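Local coordinates for protein clan CA, family C40, NlpC/P60 superfamily cysteine peptidase (Trichomonas vaginalis, PDB 6BIO) that probably acts as a cysteine peptidase of the NlpC/P60 family that hydrolyses bacterial peptidoglycan, at residues 88-94 against 108-114; 120-126 against 142-146; 201-205 against 235-239; 221-226 against 268-274. All blocks are in the same frame, centred on the assembly; numbering follows the deposited sequence.

Interaction 1 (88-94 against 108-114); sequences QSVTEAN and YVPANSQ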
loop_
_atom_site.group_PDB
_atom_site.type_symbol
_atom_site.label_atom_id
_atom_site.label_comp_id
_atom_site.label_asym_id
_atom_site.label_seq_id
_atom_site.Cartn_x
_atom_site.Cartn_y
_atom_site.Cartn_z
ATOM N N GLN A 88 -8.513 20.836 0.035
ATOM C CA GLN A 88 -9.592 21.648 0.580
ATOM C C GLN A 88 -10.729 20.766 1.064
ATOM O O GLN A 88 -10.927 19.652 0.563
ATOM C CB GLN A 88 -10.089 22.685 -0.411
ATOM C CG GLN A 88 -10.832 22.092 -1.553
ATOM C CD GLN A 88 -11.422 23.215 -2.394
ATOM O OE1 GLN A 88 -12.652 23.372 -2.510
ATOM N NE2 GLN A 88 -10.538 24.056 -2.941
ATOM N N SER A 89 -11.472 21.248 2.054
ATOM C CA SER A 89 -12.650 20.521 2.476
ATOM C C SER A 89 -13.793 20.857 1.531
ATOM O O SER A 89 -13.850 21.938 0.928
ATOM C CB SER A 89 -13.039 20.865 3.914
ATOM O OG SER A 89 -13.495 22.205 4.027
ATOM N N VAL A 90 -14.716 19.924 1.409
ATOM C CA VAL A 90 -15.887 20.105 0.547
ATOM C C VAL A 90 -17.175 20.243 1.342
ATOM O O VAL A 90 -18.213 20.589 0.751
ATOM C CB VAL A 90 -16.014 18.966 -0.491
ATOM C CG1 VAL A 90 -14.724 18.868 -1.312
ATOM C CG2 VAL A 90 -16.330 17.646 0.202
ATOM N N THR A 91 -17.165 19.897 2.625
ATOM C CA THR A 91 -18.331 19.950 3.496
ATOM C C THR A 91 -17.845 20.372 4.869
ATOM O O THR A 91 -16.725 20.067 5.244
ATOM C CB THR A 91 -18.986 18.557 3.616
ATOM O OG1 THR A 91 -19.191 17.996 2.318
ATOM C CG2 THR A 91 -20.353 18.637 4.297
ATOM N N GLU A 92 -18.681 21.079 5.615
ATOM C CA GLU A 92 -18.309 21.440 6.981
ATOM C C GLU A 92 -18.059 20.171 7.803
ATOM O O GLU A 92 -18.687 19.127 7.593
ATOM C CB GLU A 92 -19.392 22.301 7.637
ATOM C CG GLU A 92 -20.722 21.576 7.858
ATOM C CD GLU A 92 -21.744 22.412 8.661
ATOM O OE1 GLU A 92 -21.369 23.464 9.266
ATOM O OE2 GLU A 92 -22.927 22.002 8.680
ATOM N N ALA A 93 -17.114 20.267 8.737
ATOM C CA ALA A 93 -16.720 19.122 9.557
ATOM C C ALA A 93 -15.992 19.652 10.786
ATOM O O ALA A 93 -15.600 20.825 10.852
ATOM C CB ALA A 93 -15.781 18.201 8.792
ATOM N N ASN A 94 -15.831 18.790 11.786
ATOM C CA ASN A 94 -14.961 19.064 12.919
ATOM C C ASN A 94 -13.619 18.363 12.740
ATOM O O ASN A 94 -13.544 17.225 12.256
ATOM C CB ASN A 94 -15.582 18.539 14.209
ATOM C CG ASN A 94 -16.749 19.372 14.669
ATOM O OD1 ASN A 94 -16.763 20.600 14.542
ATOM N ND2 ASN A 94 -17.754 18.703 15.206
ATOM N N TYR A 108 -13.721 23.592 14.498
ATOM C CA TYR A 108 -14.687 23.520 13.421
ATOM C C TYR A 108 -14.032 24.002 12.127
ATOM O O TYR A 108 -13.269 24.969 12.115
ATOM C CB TYR A 108 -15.866 24.436 13.759
ATOM C CG TYR A 108 -16.813 24.611 12.626
ATOM C CD1 TYR A 108 -17.692 23.571 12.261
ATOM C CD2 TYR A 108 -16.817 25.794 11.884
ATOM C CE1 TYR A 108 -18.562 23.739 11.204
ATOM C CE2 TYR A 108 -17.702 25.973 10.836
ATOM C CZ TYR A 108 -18.564 24.958 10.504
ATOM O OH TYR A 108 -19.387 25.178 9.428
ATOM N N VAL A 109 -14.311 23.297 11.039
ATOM C CA VAL A 109 -13.769 23.646 9.733
ATOM C C VAL A 109 -14.898 23.890 8.752
ATOM O O VAL A 109 -15.648 22.946 8.432
ATOM C CB VAL A 109 -12.859 22.523 9.194
ATOM C CG1 VAL A 109 -12.250 22.965 7.908
ATOM C CG2 VAL A 109 -11.787 22.178 10.175
ATOM N N PRO A 110 -15.090 25.127 8.284
ATOM C CA PRO A 110 -16.143 25.372 7.304
ATOM C C PRO A 110 -15.815 24.706 5.985
ATOM O O PRO A 110 -14.666 24.372 5.662
ATOM C CB PRO A 110 -16.183 26.897 7.149
ATOM C CG PRO A 110 -14.986 27.405 7.757
ATOM C CD PRO A 110 -14.382 26.366 8.657
ATOM N N ALA A 111 -16.878 24.463 5.235
ATOM C CA ALA A 111 -16.705 23.938 3.904
ATOM C C ALA A 111 -15.799 24.869 3.101
ATOM O O ALA A 111 -15.776 26.081 3.307
ATOM C CB ALA A 111 -18.058 23.788 3.211
ATOM N N ASN A 112 -15.072 24.290 2.148
ATOM C CA ASN A 112 -14.203 25.025 1.227
ATOM C C ASN A 112 -12.965 25.614 1.880
ATOM O O ASN A 112 -12.453 26.642 1.423
ATOM C CB ASN A 112 -14.959 26.190 0.585
ATOM C CG ASN A 112 -15.124 26.052 -0.867
ATOM O OD1 ASN A 112 -14.342 25.414 -1.582
ATOM N ND2 ASN A 112 -16.190 26.635 -1.338
ATOM N N SER A 113 -12.530 25.052 2.997
ATOM C CA SER A 113 -11.348 25.517 3.702
ATOM C C SER A 113 -10.102 24.882 3.102
ATOM O O SER A 113 -10.068 23.681 2.815
ATOM C CB SER A 113 -11.429 25.116 5.173
ATOM O OG SER A 113 -12.447 25.856 5.854
ATOM N N GLN A 114 -9.044 25.657 2.979
ATOM C CA GLN A 114 -7.745 25.102 2.632
ATOM C C GLN A 114 -7.139 24.430 3.858
ATOM O O GLN A 114 -7.027 25.044 4.917
ATOM C CB GLN A 114 -6.810 26.216 2.177
ATOM C CG GLN A 114 -7.278 27.067 0.993
ATOM C CD GLN A 114 -7.392 26.289 -0.262
ATOM O OE1 GLN A 114 -6.523 25.456 -0.573
ATOM N NE2 GLN A 114 -8.473 26.517 -1.000
#

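Interaction 2 (120-126 against 142-146); sequences FNCDGFY and LQYKW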
loop_
_atom_site.group_PDB
_atom_site.type_symbol
_atom_site.label_atom_id
_atom_site.label_comp_id
_atom_site.label_asym_id
_atom_site.label_seq_id
_atom_site.Cartn_x
_atom_site.Cartn_y
_atom_site.Cartn_z
ATOM N N PHE A 120 -2.837 9.853 6.456
ATOM C CA PHE A 120 -3.949 9.346 5.675
ATOM C C PHE A 120 -4.352 7.966 6.160
ATOM O O PHE A 120 -3.595 7.272 6.813
ATOM C CB PHE A 120 -3.613 9.295 4.177
ATOM C CG PHE A 120 -2.565 8.256 3.866
ATOM C CD1 PHE A 120 -1.227 8.485 4.153
ATOM C CD2 PHE A 120 -2.899 7.026 3.327
ATOM C CE1 PHE A 120 -0.275 7.545 3.947
ATOM C CE2 PHE A 120 -1.920 6.044 3.111
ATOM C CZ PHE A 120 -0.621 6.312 3.414
ATOM N N ASN A 121 -5.554 7.536 5.785
ATOM C CA ASN A 121 -6.052 6.200 6.090
ATOM C C ASN A 121 -6.082 5.960 7.582
ATOM O O ASN A 121 -5.850 4.855 8.057
ATOM C CB ASN A 121 -5.272 5.105 5.359
ATOM C CG ASN A 121 -5.960 3.762 5.365
ATOM O OD1 ASN A 121 -7.176 3.667 5.435
ATOM N ND2 ASN A 121 -5.178 2.705 5.207
ATOM N N CYS A 122 -6.452 7.016 8.325
ATOM C CA CYS A 122 -6.494 6.942 9.790
ATOM C C CYS A 122 -7.875 6.475 10.252
ATOM O O CYS A 122 -8.657 7.232 10.813
ATOM C CB CYS A 122 -6.156 8.290 10.413
ATOM S SG CYS A 122 -4.816 9.206 9.626
ATOM N N ASP A 123 -8.180 5.214 9.964
ATOM C CA ASP A 123 -9.421 4.594 10.412
ATOM C C ASP A 123 -10.648 5.421 10.045
ATOM O O ASP A 123 -11.555 5.629 10.872
ATOM C CB ASP A 123 -9.375 4.320 11.906
ATOM C CG ASP A 123 -8.236 3.398 12.288
ATOM O OD1 ASP A 123 -7.758 2.622 11.454
ATOM O OD2 ASP A 123 -7.772 3.477 13.415
ATOM N N GLY A 124 -10.684 5.903 8.802
ATOM C CA GLY A 124 -11.814 6.670 8.294
ATOM C C GLY A 124 -11.616 8.167 8.337
ATOM O O GLY A 124 -12.536 8.900 7.945
ATOM N N PHE A 125 -10.409 8.628 8.685
ATOM C CA PHE A 125 -10.069 10.034 8.851
ATOM C C PHE A 125 -8.740 10.333 8.165
ATOM O O PHE A 125 -7.906 9.446 8.013
ATOM C CB PHE A 125 -9.909 10.421 10.334
ATOM C CG PHE A 125 -11.170 10.288 11.171
ATOM C CD1 PHE A 125 -11.610 9.045 11.617
ATOM C CD2 PHE A 125 -11.840 11.431 11.626
ATOM C CE1 PHE A 125 -12.735 8.957 12.423
ATOM C CE2 PHE A 125 -12.964 11.335 12.415
ATOM C CZ PHE A 125 -13.407 10.086 12.821
ATOM N N TYR A 126 -8.511 11.605 7.798
ATOM C CA TYR A 126 -7.172 12.148 7.581
ATOM C C TYR A 126 -6.758 12.871 8.851
ATOM O O TYR A 126 -7.607 13.416 9.575
ATOM C CB TYR A 126 -7.132 13.166 6.426
ATOM C CG TYR A 126 -7.343 12.593 5.039
ATOM C CD1 TYR A 126 -6.282 12.040 4.324
ATOM C CD2 TYR A 126 -8.600 12.583 4.451
ATOM C CE1 TYR A 126 -6.457 11.520 3.085
ATOM C CE2 TYR A 126 -8.778 12.074 3.174
ATOM C CZ TYR A 126 -7.703 11.549 2.501
ATOM O OH TYR A 126 -7.806 11.005 1.258
ATOM N N LEU A 142 -12.926 15.807 2.725
ATOM C CA LEU A 142 -11.853 16.408 1.946
ATOM C C LEU A 142 -11.958 16.036 0.486
ATOM O O LEU A 142 -12.400 14.935 0.147
ATOM C CB LEU A 142 -10.474 15.965 2.453
ATOM C CG LEU A 142 -10.170 16.352 3.904
ATOM C CD1 LEU A 142 -8.697 16.107 4.204
ATOM C CD2 LEU A 142 -10.535 17.827 4.225
ATOM N N GLN A 143 -11.463 16.934 -0.373
ATOM C CA GLN A 143 -11.479 16.704 -1.821
ATOM C C GLN A 143 -10.494 15.604 -2.209
ATOM O O GLN A 143 -10.845 14.710 -3.000
ATOM C CB GLN A 143 -11.143 18.015 -2.556
ATOM C CG GLN A 143 -10.950 17.897 -4.057
ATOM C CD GLN A 143 -12.178 17.441 -4.772
ATOM O OE1 GLN A 143 -13.311 17.819 -4.422
ATOM N NE2 GLN A 143 -11.977 16.609 -5.787
ATOM N N TYR A 144 -9.279 15.636 -1.631
ATOM C CA TYR A 144 -8.215 14.689 -1.971
ATOM C C TYR A 144 -8.612 13.294 -1.553
ATOM O O TYR A 144 -9.131 13.077 -0.464
ATOM C CB TYR A 144 -6.936 15.098 -1.240
ATOM C CG TYR A 144 -5.711 14.226 -1.535
ATOM C CD1 TYR A 144 -5.449 13.067 -0.795
ATOM C CD2 TYR A 144 -4.817 14.567 -2.547
ATOM C CE1 TYR A 144 -4.331 12.275 -1.065
ATOM C CE2 TYR A 144 -3.746 13.786 -2.850
ATOM C CZ TYR A 144 -3.494 12.639 -2.104
ATOM O OH TYR A 144 -2.423 11.821 -2.328
ATOM N N LYS A 145 -8.288 12.319 -2.399
ATOM C CA LYS A 145 -8.508 10.898 -2.130
ATOM C C LYS A 145 -7.173 10.162 -2.261
ATOM O O LYS A 145 -6.496 10.278 -3.288
ATOM C CB LYS A 145 -9.521 10.320 -3.117
ATOM C CG LYS A 145 -10.849 10.978 -3.122
ATOM C CD LYS A 145 -11.680 10.503 -1.978
ATOM C CE LYS A 145 -13.042 11.199 -1.997
ATOM N NZ LYS A 145 -12.911 12.582 -1.499
ATOM N N TRP A 146 -6.778 9.441 -1.214
ATOM C CA TRP A 146 -5.490 8.754 -1.249
ATOM C C TRP A 146 -5.541 7.477 -2.067
ATOM O O TRP A 146 -4.502 7.000 -2.519
ATOM C CB TRP A 146 -4.992 8.504 0.178
ATOM C CG TRP A 146 -5.752 7.489 0.945
ATOM C CD1 TRP A 146 -6.890 7.654 1.719
ATOM C CD2 TRP A 146 -5.446 6.101 0.980
ATOM N NE1 TRP A 146 -7.286 6.441 2.214
ATOM C CE2 TRP A 146 -6.405 5.478 1.790
ATOM C CE3 TRP A 146 -4.406 5.318 0.446
ATOM C CZ2 TRP A 146 -6.360 4.109 2.056
ATOM C CZ3 TRP A 146 -4.381 3.981 0.720
ATOM C CH2 TRP A 146 -5.337 3.396 1.502
#

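Interaction 3 (201-205 against 235-239); sequences ADVQD and VTHVG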
loop_
_atom_site.group_PDB
_atom_site.type_symbol
_atom_site.label_atom_id
_atom_site.label_comp_id
_atom_site.label_asym_id
_atom_site.label_seq_id
_atom_site.Cartn_x
_atom_site.Cartn_y
_atom_site.Cartn_z
ATOM N N ALA A 201 8.229 -13.537 -4.982
ATOM C CA ALA A 201 7.086 -14.381 -5.258
ATOM C C ALA A 201 7.016 -15.533 -4.274
ATOM O O ALA A 201 5.936 -15.921 -3.856
ATOM C CB ALA A 201 7.138 -14.934 -6.682
ATOM N N ASP A 202 8.170 -16.124 -3.923
ATOM C CA ASP A 202 8.141 -17.276 -3.035
ATOM C C ASP A 202 7.709 -16.953 -1.611
ATOM O O ASP A 202 7.355 -17.858 -0.861
ATOM C CB ASP A 202 9.495 -17.983 -3.027
ATOM C CG ASP A 202 10.659 -17.097 -2.599
ATOM O OD1 ASP A 202 10.536 -15.871 -2.488
ATOM O OD2 ASP A 202 11.774 -17.627 -2.465
ATOM N N VAL A 203 7.722 -15.696 -1.217
ATOM C CA VAL A 203 7.198 -15.262 0.058
ATOM C C VAL A 203 5.773 -14.752 -0.063
ATOM O O VAL A 203 4.941 -14.996 0.817
ATOM C CB VAL A 203 8.149 -14.252 0.724
ATOM C CG1 VAL A 203 7.619 -13.858 2.088
ATOM C CG2 VAL A 203 9.501 -14.887 0.880
ATOM N N GLN A 204 5.472 -14.066 -1.166
ATOM C CA GLN A 204 4.092 -13.672 -1.422
ATOM C C GLN A 204 3.176 -14.883 -1.415
ATOM O O GLN A 204 2.026 -14.805 -0.984
ATOM C CB GLN A 204 4.014 -12.954 -2.766
ATOM C CG GLN A 204 4.726 -11.609 -2.734
ATOM C CD GLN A 204 4.873 -10.960 -4.102
ATOM O OE1 GLN A 204 4.492 -11.532 -5.129
ATOM N NE2 GLN A 204 5.393 -9.770 -4.126
ATOM N N ASP A 205 3.708 -16.021 -1.850
ATOM C CA ASP A 205 3.014 -17.317 -1.871
ATOM C C ASP A 205 2.579 -17.796 -0.503
ATOM O O ASP A 205 1.774 -18.732 -0.428
ATOM C CB ASP A 205 3.980 -18.349 -2.460
ATOM C CG ASP A 205 3.388 -19.753 -2.588
ATOM O OD1 ASP A 205 2.461 -19.927 -3.413
ATOM O OD2 ASP A 205 3.947 -20.648 -1.897
ATOM N N VAL A 235 8.531 -21.714 -6.069
ATOM C CA VAL A 235 7.732 -20.643 -6.636
ATOM C C VAL A 235 8.670 -19.595 -7.218
ATOM O O VAL A 235 9.574 -19.114 -6.534
ATOM C CB VAL A 235 6.828 -20.020 -5.564
ATOM C CG1 VAL A 235 6.215 -18.749 -6.095
ATOM C CG2 VAL A 235 5.750 -21.052 -5.151
ATOM N N THR A 236 8.461 -19.248 -8.474
ATOM C CA THR A 236 9.353 -18.361 -9.177
ATOM C C THR A 236 8.663 -17.230 -9.910
ATOM O O THR A 236 9.360 -16.437 -10.536
ATOM C CB THR A 236 10.146 -19.176 -10.212
ATOM O OG1 THR A 236 9.224 -19.841 -11.080
ATOM C CG2 THR A 236 11.051 -20.208 -9.544
ATOM N N HIS A 237 7.340 -17.158 -9.903
ATOM C CA HIS A 237 6.648 -16.141 -10.681
ATOM C C HIS A 237 5.324 -15.832 -10.001
ATOM O O HIS A 237 4.810 -16.622 -9.193
ATOM C CB HIS A 237 6.404 -16.670 -12.108
ATOM C CG HIS A 237 6.011 -15.617 -13.090
ATOM N ND1 HIS A 237 6.916 -14.724 -13.608
ATOM C CD2 HIS A 237 4.824 -15.340 -13.685
ATOM C CE1 HIS A 237 6.298 -13.912 -14.456
ATOM N NE2 HIS A 237 5.032 -14.275 -14.530
ATOM N N VAL A 238 4.755 -14.687 -10.359
ATOM C CA VAL A 238 3.494 -14.231 -9.780
ATOM C C VAL A 238 2.853 -13.258 -10.743
ATOM O O VAL A 238 3.552 -12.546 -11.467
ATOM C CB VAL A 238 3.729 -13.576 -8.396
ATOM C CG1 VAL A 238 4.625 -12.351 -8.511
ATOM C CG2 VAL A 238 2.416 -13.230 -7.686
ATOM N N GLY A 239 1.517 -13.207 -10.736
ATOM C CA GLY A 239 0.756 -12.190 -11.443
ATOM C C GLY A 239 -0.523 -11.891 -10.690
ATOM O O GLY A 239 -0.829 -12.541 -9.700
HETATM O O HOH W 1 10.382 -16.023 -5.864
#

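Interaction 4 (221-226 against 268-274); sequences DIITFR and PVSTIRR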
loop_
_atom_site.group_PDB
_atom_site.type_symbol
_atom_site.label_atom_id
_atom_site.label_comp_id
_atom_site.label_asym_id
_atom_site.label_seq_id
_atom_site.Cartn_x
_atom_site.Cartn_y
_atom_site.Cartn_z
ATOM N N ASP A 221 -6.651 -10.579 -6.587
ATOM C CA ASP A 221 -5.985 -11.758 -6.051
ATOM C C ASP A 221 -4.696 -11.956 -6.832
ATOM O O ASP A 221 -4.624 -11.680 -8.026
ATOM C CB ASP A 221 -6.868 -13.015 -6.191
ATOM C CG ASP A 221 -8.148 -12.949 -5.359
ATOM O OD1 ASP A 221 -8.238 -12.085 -4.459
ATOM O OD2 ASP A 221 -9.023 -13.852 -5.592
ATOM N N ILE A 222 -3.662 -12.425 -6.147
ATOM C CA ILE A 222 -2.412 -12.789 -6.811
ATOM C C ILE A 222 -2.357 -14.296 -6.989
ATOM O O ILE A 222 -3.000 -15.057 -6.268
ATOM C CB ILE A 222 -1.147 -12.247 -6.130
ATOM C CG1 ILE A 222 -0.878 -12.905 -4.792
ATOM C CG2 ILE A 222 -1.237 -10.695 -6.039
ATOM C CD1 ILE A 222 0.452 -12.559 -4.220
ATOM N N ILE A 223 -1.677 -14.706 -8.054
ATOM C CA ILE A 223 -1.490 -16.105 -8.412
ATOM C C ILE A 223 0.001 -16.345 -8.510
ATOM O O ILE A 223 0.677 -15.672 -9.290
ATOM C CB ILE A 223 -2.132 -16.417 -9.767
ATOM C CG1 ILE A 223 -3.560 -15.880 -9.891
ATOM C CG2 ILE A 223 -2.087 -17.899 -10.020
ATOM C CD1 ILE A 223 -3.936 -15.614 -11.355
ATOM N N THR A 224 0.527 -17.274 -7.704
ATOM C CA THR A 224 1.934 -17.635 -7.812
ATOM C C THR A 224 2.080 -18.902 -8.645
ATOM O O THR A 224 1.147 -19.709 -8.751
ATOM C CB THR A 224 2.558 -17.818 -6.433
ATOM O OG1 THR A 224 1.857 -18.856 -5.750
ATOM C CG2 THR A 224 2.492 -16.504 -5.653
ATOM N N PHE A 225 3.251 -19.056 -9.264
ATOM C CA PHE A 225 3.511 -20.126 -10.208
ATOM C C PHE A 225 4.913 -20.686 -9.992
ATOM O O PHE A 225 5.837 -19.999 -9.541
ATOM C CB PHE A 225 3.430 -19.637 -11.663
ATOM C CG PHE A 225 2.105 -18.976 -12.061
ATOM C CD1 PHE A 225 1.057 -19.747 -12.560
ATOM C CD2 PHE A 225 1.911 -17.597 -11.958
ATOM C CE1 PHE A 225 -0.144 -19.142 -12.973
ATOM C CE2 PHE A 225 0.741 -17.022 -12.377
ATOM C CZ PHE A 225 -0.283 -17.782 -12.876
ATOM N N ARG A 226 5.063 -21.955 -10.409
ATOM C CA ARG A 226 6.353 -22.629 -10.449
ATOM C C ARG A 226 6.757 -22.733 -11.908
ATOM O O ARG A 226 6.171 -23.511 -12.664
ATOM C CB ARG A 226 6.260 -24.007 -9.768
ATOM C CG ARG A 226 5.715 -23.900 -8.360
ATOM C CD ARG A 226 6.002 -25.163 -7.548
ATOM N NE ARG A 226 5.332 -26.298 -8.165
ATOM C CZ ARG A 226 4.067 -26.642 -8.013
ATOM N NH1 ARG A 226 3.288 -26.037 -7.128
ATOM N NH2 ARG A 226 3.583 -27.673 -8.717
ATOM N N PRO A 268 2.357 -24.400 -13.676
ATOM C CA PRO A 268 1.436 -24.724 -12.589
ATOM C C PRO A 268 1.311 -23.612 -11.568
ATOM O O PRO A 268 2.291 -22.973 -11.186
ATOM C CB PRO A 268 2.082 -25.940 -11.940
ATOM C CG PRO A 268 3.506 -25.815 -12.315
ATOM C CD PRO A 268 3.527 -25.282 -13.676
ATOM N N VAL A 269 0.079 -23.407 -11.122
ATOM C CA VAL A 269 -0.208 -22.524 -10.006
ATOM C C VAL A 269 0.298 -23.165 -8.723
ATOM O O VAL A 269 0.132 -24.368 -8.499
ATOM C CB VAL A 269 -1.722 -22.315 -9.898
ATOM C CG1 VAL A 269 -2.033 -21.575 -8.612
ATOM C CG2 VAL A 269 -2.235 -21.536 -11.098
ATOM N N SER A 270 0.845 -22.331 -7.841
ATOM C CA SER A 270 1.160 -22.734 -6.459
ATOM C C SER A 270 -0.004 -22.362 -5.553
ATOM O O SER A 270 -0.709 -23.239 -5.066
ATOM C CB SER A 270 2.454 -22.091 -5.993
ATOM O OG SER A 270 2.671 -22.371 -4.652
ATOM N N THR A 271 -0.229 -21.066 -5.318
ATOM C CA THR A 271 -1.401 -20.638 -4.564
ATOM C C THR A 271 -2.014 -19.392 -5.182
ATOM O O THR A 271 -1.379 -18.656 -5.941
ATOM C CB THR A 271 -1.125 -20.386 -3.042
ATOM O OG1 THR A 271 -0.290 -19.262 -2.849
ATOM C CG2 THR A 271 -0.549 -21.621 -2.339
ATOM N N ILE A 272 -3.275 -19.183 -4.838
ATOM C CA ILE A 272 -4.016 -17.946 -5.086
ATOM C C ILE A 272 -4.195 -17.273 -3.736
ATOM O O ILE A 272 -4.715 -17.887 -2.793
ATOM C CB ILE A 272 -5.375 -18.237 -5.743
ATOM C CG1 ILE A 272 -5.181 -19.027 -7.064
ATOM C CG2 ILE A 272 -6.120 -16.911 -5.966
ATOM C CD1 ILE A 272 -6.466 -19.598 -7.586
ATOM N N ARG A 273 -3.763 -16.008 -3.638
ATOM C CA ARG A 273 -3.723 -15.318 -2.361
ATOM C C ARG A 273 -4.440 -13.977 -2.468
ATOM O O ARG A 273 -4.224 -13.209 -3.426
ATOM C CB ARG A 273 -2.283 -15.055 -1.913
ATOM C CG ARG A 273 -1.465 -16.291 -1.621
ATOM C CD ARG A 273 -2.026 -17.087 -0.491
ATOM N NE ARG A 273 -1.120 -18.152 -0.080
ATOM C CZ ARG A 273 -1.098 -18.700 1.126
ATOM N NH1 ARG A 273 -1.880 -18.242 2.086
ATOM N NH2 ARG A 273 -0.237 -19.699 1.376
ATOM N N ARG A 274 -5.261 -13.691 -1.465
ATOM C CA ARG A 274 -6.095 -12.490 -1.413
ATOM C C ARG A 274 -5.579 -11.608 -0.277
ATOM O O ARG A 274 -5.728 -11.937 0.908
ATOM C CB ARG A 274 -7.555 -12.885 -1.202
ATOM C CG ARG A 274 -8.479 -11.686 -1.059
ATOM C CD ARG A 274 -9.945 -12.073 -1.188
ATOM N NE ARG A 274 -10.177 -12.726 -2.480
ATOM C CZ ARG A 274 -11.215 -13.490 -2.782
ATOM N NH1 ARG A 274 -12.207 -13.684 -1.912
ATOM N NH2 ARG A 274 -11.276 -14.062 -3.983
HETATM O O HOH W 2 4.145 -24.630 -4.624
#

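Interaction 1 (88-94 against 108-114)
In both S89 and E92 the first side-chain torsion sets OG of S89 and CG of E92 between the backbone N and the carbonyl carbon, with chi1 at 68° and 66°, and each of these turns brings an oxygen to the facing segment. The setting is the bacterial SH3-like domain, at the open end of the antiparallel hairpin of strands 93-96 and 105-109. Beyond the hairpin, the second segment folds into a type II turn from P110 to S113. S89 OG takes the N-H of S113 at 3.2 Å, while S89 N gives its hydrogen to S113 O at 2.9 Å, so one serine grips the last residue of the turn through side chain and backbone. S113 OG in turn donates to P110 O at 2.7 Å, from above the carbonyl plane. V109 packs on Y130 of strand 125-130. E92 extends beyond CG, its carboxylate 80° from the Y108 ring plane; OE1 lies at the edge of that ring, and Y108 OH gives a 2.6 Å bond to the anti lone pair of E92 OE1.

Interaction 2 (120-126 against 142-146)
One face of the W146 indole carries both F120 and N121: F120 CD2 and N121 CB each lie 3.5 Å above its plane, displaced toward the rim, while Y126 OH comes in at the edge, close to the plane. The F120 ring is tilted by 53° against the indole, and their contact is an oblique one, CD2 of F120 on CD2 of W146. The amide of N121 lies flatter, 32° from the indole plane, with N121 CG 3.4 Å from W146 CZ2. Its ND2 is held in place by a hydrogen bond to D194 OD2, and F120 is stacked on H55 of strand 53-60. F120, Y126 and W146 form an aromatic cluster in the bacterial SH3-like part of the chain, where the loop after strand 133-138 packs against strands 114-122 and 125-130. With chi1 at 70°, W146 swings its indole over F120 and N121. Y126 reaches the same loop along its length: near its base L142 CD1 packs on Y126 CD2 at 3.5 Å, and at the far end Y126 OH accepts a weak, bent bond from W146 N at 3.1 Å. That hydroxyl also sits 3.7 Å from Y144 CD1, at the edge of the Y144 ring.

Interaction 3 (201-205 against 235-239)
V235 lays its two methyls against A201 and D205 of segment 201-205. V235 CG1 rests 3.6 Å from A201 O and V235 CG2 lies 3.7 Å from D205 CG, the side chains of V235 and D205 meeting obliquely. Q204 runs out straight beyond CG and crosses V238 at about a right angle, Q204 OE1 lying 3.5 Å from V238 CG1. This oxygen is buried without a partner in the model, whereas NE2 is held by H198 O and S183 O. A201 CB fits between the valines, 4.0 Å from CG1 of both V235 and V238. No direct hydrogen bond spans the contact; a water accepts from D202 N at 2.9 Å and donates to V235 O. A classic beta bulge sets T236 and H237 together opposite F225 of the adjoining strand. The side chain of H237 starts away from segment 201-205; it touches C182 and hydrogen-bonds H249 through NE2, consistent with the Cys-His-His site of NlpC/P60 enzymes. Helix 201-204 thus covers the start of strand 237-243, while V238 also packs on helix 182-191 and strand 222-225.

Interaction 4 (221-226 against 268-274)
A salt bridge closes one end of this antiparallel pair: R274 grips D221 side-on, NE to OD1 and NH2 to OD2, both at 2.8 Å and both close to the guanidinium plane. The carboxylate and guanidinium are nearly coplanar, 21° apart, an arrangement reached with R274 CG anti to its backbone N (chi1 177°) and the chain bent near its end. Further bonds from L218 N and W276 NE1 to D221, and from R274 NH2 to D216 O, fix both groups.

Backbone bonds run on from there. I222 N to R273 O and R273 N to I222 O are both 2.9 Å, then T224 N gives to T271 O. Beyond this the register slips by one residue, a beta bulge: T224 O takes S270 N from well above its carbonyl plane, and T224 OG1 takes T271 N at 3.1 Å. R226 N reaches P268 O past the bulge, and near that end a water links R226 NH1 with S270 OG.

Apolar contacts are few: V269 CG2 meets I223 CG2 at 3.8 Å and F225 CE1 at 3.7 Å.

In the six-stranded sheet of the NlpC/P60 domain, strand 222-225 lies between 269-274 and 237-243, and 209-210 flanks 269-274 on its other side. D205 of segment 201-205 bonds T224, S270 and T271 through OD1.

The four contacts fall into two groups on opposite sides of the chain's centre. Interactions 1 and 2 share the SH3-like domain and touch through a probable backbone bond between Q88 and Q143, but interaction 1 is built mainly on backbone and hydroxyl bonds, and interaction 2 on aromatic packing. Interactions 3 and 4 lie in the NlpC/P60 domain, centres about 7 Å apart, on neighbouring strands of one sheet, with D205 joining them. There the helix-to-strand contact is mostly apolar and water-bridged, whereas the strand pair relies on backbone bonds and a salt bridge. All are partly buried: interaction 1 is the most exposed, with five of 14 touching residues at the surface, against one each in interactions 3 and 4 and none in interaction 2.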